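Local coordinates for protein acyl-CoA dehydrogenase (Bacillus anthracis, PDB 3OWA) that is probably an FAD-dependent acyl-CoA dehydrogenase, using its bound flavin to oxidise acyl-CoA thioesters to the enoyl form, at residues E51-L56 against S106-F111; Y58-E63 against G229-S234; G145-A150 against F192-I197. All blocks are in the same frame, centred on the assembly; numbering follows the deposited sequence. Where two conformers were deposited one is given.

Contact 1: residues E51-L56 against S106-F111; sequences EVLPEL and SRAGGF
V52 approaches the F111 ring on a slant, with CG1 3.8 Å from F111 CD2 and CG2 4.0 Å from F111 CE2, so its two methyls lie along one side bond of the ring. The second flat group, the R107 guanidinium, is met just as obliquely: L53 CD1 stands 3.7 Å from R107 NE. Both encounters belong to the helical N-terminal domain of the acyl-CoA dehydrogenase fold, where the end of helix 35-52 and the start of helix 56-59 pack on the 106-109 connection and the first turn of helix 110-122. The first torsion of V52 (CG1 opposite the backbone N, chi1 177°) lets this methyl touch A108 as well, 3.8 Å from A108 CB. L53 and R107 cross at about a right angle. A bend at chi2 of R107 (90°) carries its chain past L53 CD1, and R107 also rests on I48 and V49. Helix 64-76 closes over F111 through S67, L70 and L71. Across the segments the evidence is entirely of van der Waals contact. L56 completes it by setting CD1 3.6 Å from A108 O, the carbonyl that also accepts the backbone N-H of F111 (F111 N to A108 O, 3.1 Å).

Contact 2: residues Y58-E63 against G229-S234; sequences YLEQHE and GIKCSS
E60 and K231 are joined through one water, which donates to E60 OE1 at a short 2.5 Å and accepts the backbone N-H of K231, 3.1 Å from K231 N. The other carboxylate oxygen turns to the next amide: C232 N donates to E60 OE2 at 3.1 Å with an N-H...O angle of 136°, a doubtful bond, since that oxygen sits too close to a neighbour in the model. A bend at chi2 (-84°) brings the E60 carboxylate to this backbone, and the E60 and K231 side chains cross at about a right angle. The two amides belong to the middle residues of a type I beta turn, I230 to S233, in the loop before strand 235-240.

The partner is a helix end. H62, with positive phi, is the C' residue of a Schellman motif, marked by H62 N to L59 O at 2.7 Å and E63 N to Y58 O at 3.2 Å. Its imidazole presents its edge to K231 O. That bond, H62 NE2 to K231 O at 2.8 Å, is weak because its N-H...O angle is 120°. L59 O also takes a CA-H contact from C232 CA, 3.4 Å away, and packing is tight beside it, L59 CB lying 3.5 Å from C232 CB.

The contact thus joins the helical N-terminal domain to the beta middle domain. The side chain of I230 lies close to the bound FAD and packs on F388 of the second subunit, while D400 takes the I230 amide and R396 of helix 393-401 touches E60. At this domain junction E60 reaches K231 N through the water and, less surely, C232 N directly; the weak H62 bond and the L59-C232 packing share the task.

Contact 3: residues G145-A150 against F192-I197; sequences GEKLAA and FADVFI
L148 and F192 meet obliquely, CD1 of L148 3.8 Å from F192 CD1, ahead of the point where strands 149-152 and 195-202 pair in parallel in the beta middle domain of the acyl-CoA dehydrogenase fold. The first torsion of F192 (46°) places CG between the backbone N and the carbonyl carbon, and L71 and T114 of the helical domain also touch that ring. K147, in the conformer given of two, crosses V195 at about a right angle, with CD 3.8 Å from V195 CG2, and passes D194 at a slant. The CB of D194 points toward the K147-L148 backbone just before strand 149-152: OD2 uses the anti lone pair to take the N-H of L148, 3.0 Å from L148 N. Within the sheet the alanines and their partners alternate. A149 and V195 share one face, A150 and F196 the other. A150 CB lies 3.7 Å from F196 CD2 on that face and equally far from A193 CB in the preceding loop, the F196 ring meeting the methyl obliquely.

L148 O accepts two backbone donors, V195 N at 3.1 Å almost straight ahead and D194 N at 2.8 Å, tilted 26° from the carbonyl plane. The parallel register continues through A150, whose N donates to V195 O, while A150 O receives I197 N at 3.0 Å in the straightest of these bonds, 167° at the hydrogen.

Contacts 1 and 3 are mostly buried, whereas contact 2 is only partly so. Their chemistry differs with the elements they join: contact 1 is apolar helix packing within the helical domain; contact 3 relies on backbone bonds of paired strands, with an aspartate reinforcing them; contact 2 joins the two domains through a carboxylate, an imidazole and a water. Contacts 1 and 2 pack directly on each other, G110 CA lying 3.9 Å from I230 CG2, and they draw on successive helices, 35-52 and 56-59. Contact 2 also meets contact 3, where S234 CB is 3.9 Å from F192 CE2. Contacts 1 and 3 do not touch; their nearest atoms are about 6 Å apart.

Contact 1: residues E51-L56 against S106-F111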
# COMPACT_ATOMS: atom_id res chain seq x y z
N GLU A 51 -26.18 17.26 2.41
CA GLU A 51 -25.65 18.64 2.26
C GLU A 51 -24.23 18.72 1.75
O GLU A 51 -23.90 19.58 0.95
CB GLU A 51 -25.75 19.42 3.58
CG GLU A 51 -27.14 19.32 4.24
CD GLU A 51 -28.20 20.04 3.44
OE1 GLU A 51 -27.99 21.23 3.14
OE2 GLU A 51 -29.26 19.46 3.14
N VAL A 52 -23.37 17.84 2.24
CA VAL A 52 -21.95 17.94 1.94
C VAL A 52 -21.55 17.32 0.60
O VAL A 52 -20.78 17.93 -0.18
CB VAL A 52 -21.09 17.34 3.07
CG1 VAL A 52 -19.59 17.39 2.72
CG2 VAL A 52 -21.33 18.12 4.34
N LEU A 53 -22.02 16.09 0.35
CA LEU A 53 -21.57 15.36 -0.84
C LEU A 53 -21.87 16.04 -2.17
O LEU A 53 -21.04 15.97 -3.10
CB LEU A 53 -22.03 13.90 -0.85
CG LEU A 53 -21.52 13.04 0.30
CD1 LEU A 53 -21.99 11.56 0.07
CD2 LEU A 53 -19.96 13.13 0.49
N PRO A 54 -23.04 16.69 -2.29
CA PRO A 54 -23.31 17.39 -3.52
C PRO A 54 -22.29 18.52 -3.79
O PRO A 54 -22.21 18.96 -4.91
CB PRO A 54 -24.67 18.03 -3.27
CG PRO A 54 -25.38 17.02 -2.33
CD PRO A 54 -24.22 16.60 -1.41
N GLU A 55 -21.55 18.98 -2.77
CA GLU A 55 -20.56 20.06 -2.96
C GLU A 55 -19.14 19.56 -2.95
O GLU A 55 -18.20 20.31 -3.24
CB GLU A 55 -20.74 21.16 -1.90
CG GLU A 55 -22.16 21.79 -1.98
CD GLU A 55 -22.30 23.11 -1.20
OE1 GLU A 55 -21.44 24.03 -1.35
OE2 GLU A 55 -23.26 23.22 -0.42
N LEU A 56 -18.94 18.29 -2.67
CA LEU A 56 -17.57 17.81 -2.38
C LEU A 56 -16.61 18.10 -3.54
O LEU A 56 -15.44 18.42 -3.32
CB LEU A 56 -17.58 16.32 -2.02
CG LEU A 56 -16.25 15.73 -1.54
CD1 LEU A 56 -15.68 16.54 -0.35
CD2 LEU A 56 -16.53 14.28 -1.16
N SER A 106 -16.21 10.85 8.08
CA SER A 106 -15.27 10.20 7.13
C SER A 106 -15.83 10.00 5.70
O SER A 106 -15.08 9.99 4.73
CB SER A 106 -14.74 8.89 7.70
OG SER A 106 -15.79 7.94 7.63
N ARG A 107 -17.14 9.89 5.56
CA ARG A 107 -17.77 9.80 4.25
C ARG A 107 -17.38 10.99 3.33
O ARG A 107 -17.33 10.85 2.10
CB ARG A 107 -19.29 9.63 4.42
CG ARG A 107 -20.11 9.59 3.14
CD ARG A 107 -20.28 8.15 2.60
NE ARG A 107 -21.11 8.18 1.39
CZ ARG A 107 -22.40 7.84 1.36
NH1 ARG A 107 -22.99 7.38 2.46
NH2 ARG A 107 -23.09 7.95 0.23
N ALA A 108 -17.04 12.14 3.94
CA ALA A 108 -16.87 13.35 3.18
C ALA A 108 -15.40 13.62 2.86
O ALA A 108 -15.03 14.77 2.67
CB ALA A 108 -17.47 14.53 3.95
N GLY A 109 -14.58 12.57 2.85
CA GLY A 109 -13.16 12.74 2.51
C GLY A 109 -12.48 13.80 3.35
O GLY A 109 -12.54 13.79 4.58
N GLY A 110 -11.77 14.71 2.67
CA GLY A 110 -11.00 15.73 3.36
C GLY A 110 -11.82 16.68 4.21
O GLY A 110 -11.32 17.30 5.10
N PHE A 111 -13.11 16.83 3.93
CA PHE A 111 -13.93 17.61 4.82
C PHE A 111 -13.97 17.03 6.24
O PHE A 111 -14.33 17.75 7.17
CB PHE A 111 -15.36 17.77 4.22
CG PHE A 111 -16.16 18.85 4.89
CD1 PHE A 111 -15.75 20.19 4.82
CD2 PHE A 111 -17.32 18.54 5.58
CE1 PHE A 111 -16.48 21.18 5.45
CE2 PHE A 111 -18.05 19.54 6.21
CZ PHE A 111 -17.65 20.85 6.14

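Contact 2: residues Y58-E63 against G229-S234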
# COMPACT_ATOMS: atom_id res chain seq x y z
N TYR A 58 -16.57 20.64 -5.53
CA TYR A 58 -16.14 22.06 -5.48
C TYR A 58 -15.23 22.30 -4.30
O TYR A 58 -14.29 23.08 -4.41
CB TYR A 58 -17.33 23.01 -5.39
CG TYR A 58 -18.32 22.78 -6.47
CD1 TYR A 58 -18.14 23.33 -7.73
CD2 TYR A 58 -19.44 22.00 -6.23
CE1 TYR A 58 -19.09 23.10 -8.75
CE2 TYR A 58 -20.37 21.75 -7.22
CZ TYR A 58 -20.19 22.29 -8.46
OH TYR A 58 -21.13 22.04 -9.42
N LEU A 59 -15.47 21.63 -3.19
CA LEU A 59 -14.50 21.69 -2.09
C LEU A 59 -13.13 21.23 -2.55
O LEU A 59 -12.13 21.88 -2.20
CB LEU A 59 -14.95 20.84 -0.89
CG LEU A 59 -16.37 21.13 -0.38
CD1 LEU A 59 -16.72 20.34 0.89
CD2 LEU A 59 -16.42 22.62 -0.07
N GLU A 60 -13.07 20.13 -3.33
CA GLU A 60 -11.74 19.60 -3.74
C GLU A 60 -11.05 20.60 -4.61
O GLU A 60 -9.81 20.53 -4.80
CB GLU A 60 -11.82 18.24 -4.46
CG GLU A 60 -12.39 17.10 -3.57
CD GLU A 60 -11.32 16.44 -2.69
OE1 GLU A 60 -10.43 15.76 -3.28
OE2 GLU A 60 -11.37 16.57 -1.42
N GLN A 61 -11.82 21.53 -5.18
CA GLN A 61 -11.22 22.59 -6.01
C GLN A 61 -10.93 23.82 -5.18
O GLN A 61 -10.64 24.88 -5.72
CB GLN A 61 -12.08 22.92 -7.27
CG GLN A 61 -12.03 21.78 -8.32
CD GLN A 61 -13.27 21.71 -9.21
OE1 GLN A 61 -13.92 22.73 -9.50
NE2 GLN A 61 -13.61 20.50 -9.62
N HIS A 62 -10.94 23.68 -3.85
CA HIS A 62 -10.56 24.78 -2.93
C HIS A 62 -11.55 25.91 -2.97
O HIS A 62 -11.18 27.08 -2.80
CB HIS A 62 -9.14 25.31 -3.22
CG HIS A 62 -8.08 24.32 -2.90
ND1 HIS A 62 -6.73 24.61 -2.99
CD2 HIS A 62 -8.16 23.03 -2.46
CE1 HIS A 62 -6.03 23.54 -2.65
NE2 HIS A 62 -6.86 22.58 -2.31
N GLU A 63 -12.82 25.58 -3.15
CA GLU A 63 -13.82 26.60 -2.99
C GLU A 63 -14.18 26.68 -1.51
O GLU A 63 -15.22 26.18 -1.09
CB GLU A 63 -15.04 26.30 -3.86
CG GLU A 63 -14.71 26.41 -5.32
CD GLU A 63 -15.95 26.48 -6.21
OE1 GLU A 63 -17.08 26.77 -5.72
OE2 GLU A 63 -15.77 26.26 -7.43
N GLY A 229 -3.66 14.10 -1.69
CA GLY A 229 -5.05 13.76 -1.36
C GLY A 229 -5.59 14.73 -0.33
O GLY A 229 -4.97 15.75 -0.05
N ILE A 230 -6.75 14.38 0.27
CA ILE A 230 -7.52 15.33 1.10
C ILE A 230 -7.43 16.76 0.55
O ILE A 230 -7.21 17.74 1.26
CB ILE A 230 -7.20 15.25 2.64
CG1 ILE A 230 -5.73 15.59 2.97
CG2 ILE A 230 -7.62 13.87 3.18
CD1 ILE A 230 -5.44 15.79 4.51
N LYS A 231 -7.59 16.86 -0.75
CA LYS A 231 -7.43 18.15 -1.43
C LYS A 231 -8.39 19.22 -0.98
O LYS A 231 -8.08 20.38 -1.04
CB LYS A 231 -7.58 17.93 -2.93
CG LYS A 231 -6.37 17.16 -3.53
CD LYS A 231 -6.60 16.96 -5.03
CE LYS A 231 -5.35 16.41 -5.69
NZ LYS A 231 -5.47 16.49 -7.19
N CYS A 232 -9.57 18.85 -0.49
CA CYS A 232 -10.46 19.87 -0.02
C CYS A 232 -10.15 20.37 1.40
O CYS A 232 -10.76 21.32 1.84
CB CYS A 232 -11.89 19.36 -0.08
SG CYS A 232 -12.14 18.07 1.03
N SER A 233 -9.16 19.79 2.11
CA SER A 233 -8.73 20.38 3.37
C SER A 233 -7.74 21.54 3.11
O SER A 233 -6.70 21.36 2.43
CB SER A 233 -8.05 19.28 4.21
OG SER A 233 -7.57 19.80 5.46
N SER A 234 -7.97 22.70 3.72
CA SER A 234 -7.05 23.83 3.55
C SER A 234 -5.75 23.54 4.30
O SER A 234 -5.80 23.06 5.44
CB SER A 234 -7.68 25.11 4.14
OG SER A 234 -6.61 26.09 4.27
O HOH W 1 -8.49 14.43 -2.43

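Contact 3: residues G145-A150 against F192-I197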
# COMPACT_ATOMS: atom_id res chain seq x y z
N GLY A 145 -19.40 27.15 15.38
CA GLY A 145 -18.71 27.36 14.12
C GLY A 145 -18.69 28.82 13.74
O GLY A 145 -18.17 29.17 12.68
N GLU A 146 -19.20 29.68 14.61
CA GLU A 146 -19.10 31.15 14.41
C GLU A 146 -17.63 31.59 14.29
O GLU A 146 -17.30 32.46 13.52
CB GLU A 146 -19.78 31.89 15.55
CG GLU A 146 -20.26 33.28 15.18
CD GLU A 146 -21.40 33.73 16.09
OE1 GLU A 146 -22.31 32.90 16.38
OE2 GLU A 146 -21.37 34.91 16.52
N LYS A 147 -16.78 30.99 15.12
CA LYS A 147 -15.35 31.00 14.90
C LYS A 147 -14.97 29.58 14.50
O LYS A 147 -15.69 28.63 14.86
CB LYS A 147 -14.60 31.42 16.16
CG LYS A 147 -14.59 32.93 16.39
CD LYS A 147 -13.67 33.32 17.53
CE LYS A 147 -13.66 34.84 17.71
NZ LYS A 147 -12.30 35.28 18.03
N LEU A 148 -13.87 29.45 13.75
CA LEU A 148 -13.30 28.15 13.39
C LEU A 148 -11.87 28.07 13.89
O LEU A 148 -11.14 29.06 13.90
CB LEU A 148 -13.35 27.98 11.86
CG LEU A 148 -14.82 27.92 11.39
CD1 LEU A 148 -14.88 28.01 9.85
CD2 LEU A 148 -15.58 26.67 11.95
N ALA A 149 -11.47 26.89 14.30
CA ALA A 149 -10.14 26.70 14.92
C ALA A 149 -9.14 25.86 14.08
O ALA A 149 -9.52 25.05 13.21
CB ALA A 149 -10.34 26.05 16.30
N ALA A 150 -7.86 26.04 14.40
CA ALA A 150 -6.77 25.27 13.81
C ALA A 150 -5.73 25.07 14.90
O ALA A 150 -5.71 25.79 15.92
CB ALA A 150 -6.16 26.04 12.64
N PHE A 192 -9.37 29.60 6.50
CA PHE A 192 -10.53 30.20 7.09
C PHE A 192 -10.57 30.12 8.62
O PHE A 192 -11.60 30.49 9.22
CB PHE A 192 -11.80 29.56 6.48
CG PHE A 192 -11.73 28.03 6.41
CD1 PHE A 192 -11.93 27.25 7.54
CD2 PHE A 192 -11.39 27.39 5.22
CE1 PHE A 192 -11.81 25.85 7.49
CE2 PHE A 192 -11.29 25.99 5.16
CZ PHE A 192 -11.50 25.23 6.29
N ALA A 193 -9.52 29.62 9.30
CA ALA A 193 -9.55 29.57 10.75
C ALA A 193 -9.47 30.99 11.33
O ALA A 193 -8.72 31.85 10.84
CB ALA A 193 -8.35 28.69 11.34
N ASP A 194 -10.22 31.22 12.39
CA ASP A 194 -10.20 32.49 13.13
C ASP A 194 -9.23 32.41 14.29
O ASP A 194 -8.72 33.43 14.76
CB ASP A 194 -11.60 32.74 13.67
CG ASP A 194 -12.61 32.94 12.53
OD1 ASP A 194 -12.45 33.94 11.80
OD2 ASP A 194 -13.53 32.10 12.33
N VAL A 195 -9.02 31.20 14.78
CA VAL A 195 -8.26 30.99 16.00
C VAL A 195 -7.25 29.90 15.78
O VAL A 195 -7.61 28.81 15.25
CB VAL A 195 -9.22 30.59 17.14
CG1 VAL A 195 -8.41 30.21 18.40
CG2 VAL A 195 -10.18 31.71 17.47
N PHE A 196 -6.00 30.14 16.18
CA PHE A 196 -4.93 29.12 16.04
C PHE A 196 -4.28 28.85 17.41
O PHE A 196 -3.88 29.78 18.09
CB PHE A 196 -3.75 29.59 15.11
CG PHE A 196 -4.16 29.83 13.68
CD1 PHE A 196 -4.87 30.99 13.33
CD2 PHE A 196 -3.86 28.88 12.69
CE1 PHE A 196 -5.28 31.23 12.02
CE2 PHE A 196 -4.27 29.09 11.37
CZ PHE A 196 -4.96 30.28 11.01
N ILE A 197 -4.18 27.58 17.78
CA ILE A 197 -3.45 27.19 18.98
C ILE A 197 -2.01 27.06 18.54
O ILE A 197 -1.70 26.15 17.81
CB ILE A 197 -3.92 25.84 19.53
CG1 ILE A 197 -5.46 25.85 19.76
CG2 ILE A 197 -3.11 25.46 20.86
CD1 ILE A 197 -6.00 26.94 20.72
O HOH W 2 -15.68 31.99 10.63
O HOH W 3 -10.95 35.73 16.01